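Long-range contacts in tudor and KH domain-containing protein homolog (Drosophila melanogaster, PDB 5YGB), which acts in piRNA metabolism to repress transposons, likely recruiting Piwi proteins to the biogenesis machinery, with its Tudor domain binding the N-terminus of Piwi: residues A[50-61]-A[109-117]; A[122-130]-A[188-196]. The protein carries 1 engineered substitution. All blocks are in the same frame, centred on the assembly; numbering follows the deposited sequence.

Interaction 1: residues A[50-61]-A[109-117]; sequences HVLTAPYVGQIV and ICELRTDFL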
# COMPACT_ATOMS: atom_id res chain seq x y z
N HIS A 50 6.78 -21.96 -11.54
CA HIS A 50 5.65 -21.25 -10.95
C HIS A 50 4.79 -20.55 -12.00
O HIS A 50 4.24 -19.48 -11.75
CB HIS A 50 6.17 -20.23 -9.93
CG HIS A 50 7.04 -20.84 -8.87
ND1 HIS A 50 6.54 -21.63 -7.87
CD2 HIS A 50 8.39 -20.76 -8.68
CE1 HIS A 50 7.55 -22.03 -7.09
NE2 HIS A 50 8.65 -21.52 -7.55
N VAL A 51 4.67 -21.15 -13.17
CA VAL A 51 3.92 -20.49 -14.24
C VAL A 51 2.46 -20.26 -13.82
O VAL A 51 1.82 -21.13 -13.21
CB VAL A 51 4.00 -21.30 -15.57
CG1 VAL A 51 3.32 -22.67 -15.44
CG2 VAL A 51 3.40 -20.49 -16.72
N LEU A 52 1.98 -19.06 -14.09
CA LEU A 52 0.60 -18.68 -13.78
C LEU A 52 -0.37 -19.31 -14.77
O LEU A 52 -0.17 -19.19 -15.98
CB LEU A 52 0.45 -17.16 -13.81
CG LEU A 52 -0.87 -16.60 -13.31
CD1 LEU A 52 -0.91 -16.63 -11.78
CD2 LEU A 52 -1.09 -15.20 -13.86
N THR A 53 -1.38 -20.01 -14.27
CA THR A 53 -2.47 -20.52 -15.11
C THR A 53 -3.81 -20.26 -14.44
O THR A 53 -3.92 -20.35 -13.22
CB THR A 53 -2.35 -22.04 -15.40
OG1 THR A 53 -2.36 -22.75 -14.16
CG2 THR A 53 -1.09 -22.37 -16.19
N ALA A 54 -4.82 -19.95 -15.24
CA ALA A 54 -6.18 -19.74 -14.76
C ALA A 54 -6.22 -18.93 -13.46
O ALA A 54 -6.74 -19.40 -12.44
CB ALA A 54 -6.89 -21.09 -14.58
N PRO A 55 -5.66 -17.71 -13.49
CA PRO A 55 -5.66 -16.90 -12.28
C PRO A 55 -7.08 -16.53 -11.83
O PRO A 55 -8.02 -16.54 -12.62
CB PRO A 55 -4.88 -15.64 -12.69
CG PRO A 55 -5.04 -15.57 -14.17
CD PRO A 55 -5.08 -16.99 -14.64
N TYR A 56 -7.22 -16.20 -10.55
CA TYR A 56 -8.53 -15.88 -10.01
C TYR A 56 -8.45 -14.76 -8.99
O TYR A 56 -7.43 -14.56 -8.32
CB TYR A 56 -9.18 -17.12 -9.36
CG TYR A 56 -8.39 -17.75 -8.23
CD1 TYR A 56 -8.65 -17.42 -6.90
CD2 TYR A 56 -7.40 -18.69 -8.49
CE1 TYR A 56 -7.93 -17.99 -5.86
CE2 TYR A 56 -6.69 -19.27 -7.45
CZ TYR A 56 -6.95 -18.91 -6.15
OH TYR A 56 -6.22 -19.51 -5.14
N VAL A 57 -9.54 -14.02 -8.88
CA VAL A 57 -9.63 -12.95 -7.89
C VAL A 57 -9.49 -13.52 -6.48
O VAL A 57 -10.18 -14.48 -6.10
CB VAL A 57 -10.96 -12.19 -8.05
CG1 VAL A 57 -11.16 -11.21 -6.91
CG2 VAL A 57 -11.00 -11.46 -9.39
N GLY A 58 -8.56 -12.95 -5.73
CA GLY A 58 -8.25 -13.39 -4.39
C GLY A 58 -6.93 -14.13 -4.30
O GLY A 58 -6.37 -14.29 -3.21
N GLN A 59 -6.42 -14.58 -5.45
CA GLN A 59 -5.16 -15.32 -5.50
C GLN A 59 -4.00 -14.44 -5.08
O GLN A 59 -3.94 -13.27 -5.45
CB GLN A 59 -4.94 -15.86 -6.91
CG GLN A 59 -3.82 -16.90 -7.05
CD GLN A 59 -3.67 -17.36 -8.49
OE1 GLN A 59 -4.41 -16.93 -9.37
NE2 GLN A 59 -2.71 -18.25 -8.74
N ILE A 60 -3.08 -15.00 -4.30
CA ILE A 60 -1.85 -14.30 -3.94
C ILE A 60 -0.74 -14.79 -4.84
O ILE A 60 -0.47 -15.99 -4.92
CB ILE A 60 -1.49 -14.52 -2.47
CG1 ILE A 60 -2.67 -14.17 -1.55
CG2 ILE A 60 -0.30 -13.68 -2.08
CD1 ILE A 60 -3.19 -12.75 -1.69
N VAL A 61 -0.11 -13.85 -5.53
CA VAL A 61 0.87 -14.15 -6.57
C VAL A 61 2.17 -13.37 -6.35
O VAL A 61 2.27 -12.55 -5.43
CB VAL A 61 0.30 -13.83 -7.98
CG1 VAL A 61 -0.95 -14.66 -8.26
CG2 VAL A 61 -0.04 -12.35 -8.10
N ILE A 109 3.69 -11.99 -14.07
CA ILE A 109 3.17 -12.59 -12.84
C ILE A 109 3.55 -14.07 -12.78
O ILE A 109 3.59 -14.74 -13.81
CB ILE A 109 1.63 -12.45 -12.78
CG1 ILE A 109 1.26 -10.97 -12.85
CG2 ILE A 109 1.07 -13.10 -11.53
CD1 ILE A 109 -0.24 -10.70 -13.05
N CYS A 110 3.86 -14.56 -11.58
CA CYS A 110 4.07 -15.99 -11.32
C CYS A 110 3.29 -16.41 -10.09
O CYS A 110 2.92 -15.57 -9.27
CB CYS A 110 5.55 -16.32 -11.09
SG CYS A 110 6.63 -16.12 -12.49
N GLU A 111 3.07 -17.70 -9.93
CA GLU A 111 2.61 -18.21 -8.65
C GLU A 111 3.65 -17.90 -7.57
O GLU A 111 4.86 -17.84 -7.85
CB GLU A 111 2.35 -19.71 -8.73
CG GLU A 111 1.19 -20.05 -9.65
CD GLU A 111 0.90 -21.53 -9.74
OE1 GLU A 111 -0.23 -21.89 -10.16
OE2 GLU A 111 1.79 -22.35 -9.42
N LEU A 112 3.19 -17.71 -6.34
CA LEU A 112 4.08 -17.40 -5.22
C LEU A 112 4.59 -18.68 -4.55
O LEU A 112 3.78 -19.51 -4.11
CB LEU A 112 3.35 -16.52 -4.21
CG LEU A 112 4.20 -15.99 -3.06
CD1 LEU A 112 5.22 -14.99 -3.58
CD2 LEU A 112 3.31 -15.33 -2.00
N ARG A 113 5.92 -18.84 -4.48
CA ARG A 113 6.51 -19.97 -3.77
C ARG A 113 5.97 -19.97 -2.35
O ARG A 113 5.93 -18.93 -1.68
CB ARG A 113 8.03 -19.87 -3.78
CG ARG A 113 8.76 -21.19 -3.52
CD ARG A 113 10.26 -20.99 -3.59
NE ARG A 113 10.77 -20.37 -2.38
CZ ARG A 113 11.90 -19.68 -2.29
NH1 ARG A 113 12.65 -19.48 -3.37
NH2 ARG A 113 12.28 -19.18 -1.12
N THR A 114 5.57 -21.15 -1.87
CA THR A 114 4.75 -21.26 -0.67
C THR A 114 5.37 -20.62 0.58
O THR A 114 4.67 -19.99 1.37
CB THR A 114 4.42 -22.75 -0.39
OG1 THR A 114 3.65 -23.27 -1.48
CG2 THR A 114 3.61 -22.90 0.89
N ASP A 115 6.68 -20.75 0.75
CA ASP A 115 7.31 -20.19 1.94
C ASP A 115 7.31 -18.66 1.97
O ASP A 115 7.46 -18.06 3.03
CB ASP A 115 8.74 -20.73 2.10
CG ASP A 115 9.61 -20.41 0.91
OD1 ASP A 115 9.32 -20.94 -0.19
OD2 ASP A 115 10.57 -19.64 1.06
N PHE A 116 7.11 -18.02 0.82
CA PHE A 116 7.03 -16.55 0.79
C PHE A 116 5.71 -16.04 1.39
O PHE A 116 5.55 -14.84 1.58
CB PHE A 116 7.18 -16.01 -0.64
CG PHE A 116 8.57 -16.13 -1.21
CD1 PHE A 116 9.70 -15.79 -0.48
CD2 PHE A 116 8.74 -16.58 -2.51
CE1 PHE A 116 10.97 -15.89 -1.04
CE2 PHE A 116 10.00 -16.70 -3.06
CZ PHE A 116 11.12 -16.35 -2.33
N LEU A 117 4.79 -16.94 1.71
CA LEU A 117 3.53 -16.57 2.35
C LEU A 117 3.63 -16.32 3.84
O LEU A 117 2.72 -15.73 4.42
CB LEU A 117 2.48 -17.64 2.13
CG LEU A 117 1.81 -17.62 0.77
CD1 LEU A 117 0.99 -18.87 0.63
CD2 LEU A 117 0.92 -16.38 0.63
O HOH W 1 3.85 -22.60 -7.63
O HOH W 2 -0.07 -23.00 -12.77
O HOH W 3 3.86 -17.08 -15.18
O HOH W 4 -1.85 -19.95 -11.29
O HOH W 5 0.26 -18.12 -6.43
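H50 and E111 join the loop leading into strand 60-65 to strand 109-111 in the Tudor core, an SH3-like barrel, by one backbone hydrogen bond, bridging waters and apolar contacts. E111 N donates to H50 O at 2.8 Å, within the carbonyl plane. The E111 side chain then runs extended along the loop, bringing its CD 3.6 Å from V51 O. Three waters hydrate the carboxylate: OE2 accepts from one that also meets H50 ND1, and OE1 accepts from two others that reach V51 O and T53 OG1, and T53 N and Q59 NE2. On the barrel side, I109 CG2 touches both L52 CD2 (3.8 Å) and V61 CG2 (3.7 Å). I60, turned the other way, lays CG2 against L112 CD2 and L117 CD2. At the other end R113, its CG anti to the backbone N (chi1 -159°), sets that carbon 3.9 Å from H50 CE1, obliquely to the imidazole. Y40 of helix 25-41 binds H50 NE2 through its hydroxyl and makes a cation-pi contact with R113, whose NH2 also pairs with E36. With an alanine at R113, D115 and E36 would probably lose their positive mate and the H50 ring the cover given by CG. The guanidinium grips D115 side-on, NE to OD1 at 2.7 Å and almost in plane.

Interaction 2: residues A[122-130]-A[188-196]; sequences QAVECFLAN and PLPGVELFD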
# COMPACT_ATOMS: atom_id res chain seq x y z
N GLN A 122 2.35 -6.71 4.96
CA GLN A 122 2.95 -5.62 5.73
C GLN A 122 2.24 -4.27 5.68
O GLN A 122 2.49 -3.43 6.55
CB GLN A 122 4.41 -5.45 5.28
CG GLN A 122 5.30 -6.61 5.70
CD GLN A 122 5.46 -6.65 7.20
OE1 GLN A 122 5.96 -5.71 7.80
NE2 GLN A 122 4.99 -7.73 7.80
N ALA A 123 1.39 -4.03 4.69
CA ALA A 123 0.77 -2.71 4.55
C ALA A 123 -0.58 -2.65 5.22
O ALA A 123 -1.42 -3.54 5.03
CB ALA A 123 0.63 -2.33 3.07
N VAL A 124 -0.80 -1.61 6.03
CA VAL A 124 -2.11 -1.37 6.62
C VAL A 124 -2.67 -0.04 6.13
O VAL A 124 -2.03 1.01 6.30
CB VAL A 124 -2.06 -1.36 8.14
CG1 VAL A 124 -3.44 -1.04 8.70
CG2 VAL A 124 -1.60 -2.72 8.67
N GLU A 125 -3.85 -0.09 5.52
CA GLU A 125 -4.53 1.11 5.05
C GLU A 125 -5.06 1.91 6.24
O GLU A 125 -5.68 1.36 7.14
CB GLU A 125 -5.68 0.75 4.10
CG GLU A 125 -6.19 1.94 3.31
CD GLU A 125 -7.46 1.64 2.54
OE1 GLU A 125 -7.74 0.45 2.27
OE2 GLU A 125 -8.18 2.60 2.22
N CYS A 126 -4.81 3.22 6.22
CA CYS A 126 -5.19 4.13 7.31
C CYS A 126 -5.75 5.41 6.73
O CYS A 126 -5.60 5.69 5.54
CB CYS A 126 -3.98 4.51 8.17
SG CYS A 126 -3.10 3.18 8.99
N PHE A 127 -6.36 6.21 7.60
CA PHE A 127 -6.61 7.61 7.30
C PHE A 127 -5.99 8.49 8.39
O PHE A 127 -5.72 8.02 9.50
CB PHE A 127 -8.12 7.89 7.13
CG PHE A 127 -8.94 7.79 8.41
CD1 PHE A 127 -9.39 6.57 8.87
CD2 PHE A 127 -9.31 8.94 9.10
CE1 PHE A 127 -10.17 6.48 10.02
CE2 PHE A 127 -10.08 8.85 10.24
CZ PHE A 127 -10.51 7.62 10.70
N LEU A 128 -5.73 9.75 8.06
CA LEU A 128 -5.20 10.69 9.03
C LEU A 128 -6.36 11.21 9.86
O LEU A 128 -7.28 11.81 9.32
CB LEU A 128 -4.46 11.84 8.35
CG LEU A 128 -3.63 12.76 9.25
CD1 LEU A 128 -2.46 11.97 9.83
CD2 LEU A 128 -3.14 13.97 8.46
N ALA A 129 -6.33 10.96 11.16
CA ALA A 129 -7.43 11.38 12.03
C ALA A 129 -7.55 12.90 12.15
O ALA A 129 -6.57 13.64 12.03
CB ALA A 129 -7.27 10.77 13.41
N ASN A 130 -8.79 13.35 12.35
CA ASN A 130 -9.10 14.74 12.74
C ASN A 130 -8.84 15.79 11.66
O ASN A 130 -8.67 16.97 11.98
CB ASN A 130 -8.34 15.10 14.02
CG ASN A 130 -8.66 14.17 15.18
OD1 ASN A 130 -9.82 13.88 15.45
ND2 ASN A 130 -7.62 13.69 15.85
N PRO A 188 -13.18 -2.15 9.64
CA PRO A 188 -12.69 -0.94 10.31
C PRO A 188 -11.38 -0.40 9.71
O PRO A 188 -10.38 -1.11 9.61
CB PRO A 188 -12.48 -1.41 11.75
CG PRO A 188 -12.16 -2.84 11.63
CD PRO A 188 -12.87 -3.36 10.41
N LEU A 189 -11.42 0.87 9.31
CA LEU A 189 -10.24 1.58 8.84
C LEU A 189 -9.63 2.36 10.01
O LEU A 189 -10.31 3.18 10.62
CB LEU A 189 -10.63 2.52 7.71
CG LEU A 189 -9.57 3.25 6.90
CD1 LEU A 189 -8.74 2.25 6.12
CD2 LEU A 189 -10.25 4.22 5.96
N PRO A 190 -8.36 2.09 10.36
CA PRO A 190 -7.76 2.83 11.49
C PRO A 190 -7.46 4.28 11.15
O PRO A 190 -6.95 4.58 10.07
CB PRO A 190 -6.44 2.09 11.76
CG PRO A 190 -6.50 0.83 10.96
CD PRO A 190 -7.45 1.06 9.83
N GLY A 191 -7.80 5.18 12.08
CA GLY A 191 -7.48 6.59 11.97
C GLY A 191 -6.31 6.87 12.89
O GLY A 191 -6.36 6.55 14.08
N VAL A 192 -5.25 7.44 12.33
CA VAL A 192 -4.01 7.61 13.07
C VAL A 192 -3.59 9.06 13.21
O VAL A 192 -3.94 9.91 12.39
CB VAL A 192 -2.83 6.83 12.41
CG1 VAL A 192 -3.10 5.34 12.46
CG2 VAL A 192 -2.57 7.31 10.97
N GLU A 193 -2.84 9.31 14.28
CA GLU A 193 -2.00 10.49 14.41
C GLU A 193 -0.62 10.13 13.88
O GLU A 193 -0.15 9.01 14.07
CB GLU A 193 -1.89 10.93 15.86
CG GLU A 193 -3.19 11.39 16.47
CD GLU A 193 -2.99 12.07 17.81
OE1 GLU A 193 -1.88 11.97 18.39
OE2 GLU A 193 -3.95 12.72 18.28
N LEU A 194 0.05 11.07 13.23
CA LEU A 194 1.39 10.84 12.73
C LEU A 194 2.27 11.99 13.14
O LEU A 194 1.87 13.14 13.02
CB LEU A 194 1.43 10.75 11.21
CG LEU A 194 0.79 9.60 10.46
CD1 LEU A 194 0.94 9.83 8.97
CD2 LEU A 194 1.43 8.29 10.88
N PHE A 195 3.47 11.69 13.59
CA PHE A 195 4.43 12.77 13.65
C PHE A 195 5.82 12.31 13.34
O PHE A 195 6.16 11.13 13.46
CB PHE A 195 4.37 13.49 15.00
CG PHE A 195 4.88 12.70 16.14
CD1 PHE A 195 6.22 12.76 16.50
CD2 PHE A 195 4.02 11.94 16.92
CE1 PHE A 195 6.69 12.05 17.58
CE2 PHE A 195 4.48 11.23 18.00
CZ PHE A 195 5.82 11.28 18.34
N ASP A 196 6.62 13.27 12.91
CA ASP A 196 7.99 13.03 12.49
C ASP A 196 8.91 13.36 13.66
O ASP A 196 9.03 14.52 14.04
CB ASP A 196 8.30 13.89 11.26
CG ASP A 196 9.66 13.63 10.69
OD1 ASP A 196 10.50 12.99 11.37
OD2 ASP A 196 9.91 14.08 9.55
O HOH W 6 -4.16 12.87 13.01
O HOH W 7 -5.13 13.95 15.57
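F127 and G191 lie side by side where strands 124-128 and 188-195 run parallel, crossing at 54°, in the five-stranded OB-fold, the staphylococcal nuclease-like part of the extended Tudor domain. With strand order 1-2-3-5-4, this is the parallel pairing of the third and fifth strands that marks the fold. The backbone ladder is regular: F127 N donates to P190 O, V192 N to F127 O at 2.9 Å, and A129 N to V192 O.

From CB, the F127 side chain turns so that CG sits between its own backbone N and carbonyl carbon (chi1 70°), which folds the ring back over strand 188-195. CG stays 4.0 Å from G191 CA, which sits nearer the CE1 and CZ side of the ring. CD1 comes 3.4 Å from P190 O and also packs on L189 CD2. CE1 is 3.3 Å from G191 CA and has L189 O near the ring plane at its edge, 3.4 Å away. CZ, at the tip, rests on G191 CA as well, while CD2 and CE2, along the other side, face the same carbon from farther off. The sum is a CH-pi contact, G191 CA standing 3.5 Å from the ring centroid and 19° off its normal. A CB on G191 would lie only 2.4 Å from F127 CZ, so the ring occupies the place of a side chain. K170 of strand 162-171 adds a cation-pi contact.

On the other face of the sheet V192 CG1 touches C126 SG, and L128 CD1 meets L194 CG. The ladder fails one step earlier, because P190 has no N-H to offer. The buried E125 O has no polar partner and is packed instead by L189 CD1 and, 3.2 Å from E125 O, by P190 CD.

The two contacts belong to the two halves of the extended Tudor domain and lie on opposite sides of the chain's centre, their own centres about 29 Å apart and their nearest atoms about 9 Å apart. They share no strand, but strand 109-111 of interaction 1 is followed directly in the chain by strand 124-128 of interaction 2. Interaction 1 is only partly buried, and its polar groups reach one another largely through water, the charged pairs of R113 lying within its own segment and with helix 25-41. Interaction 2 is buried: direct backbone bonds, an aromatic ring over a glycine and aliphatic packing do most of the work between neighbouring strands.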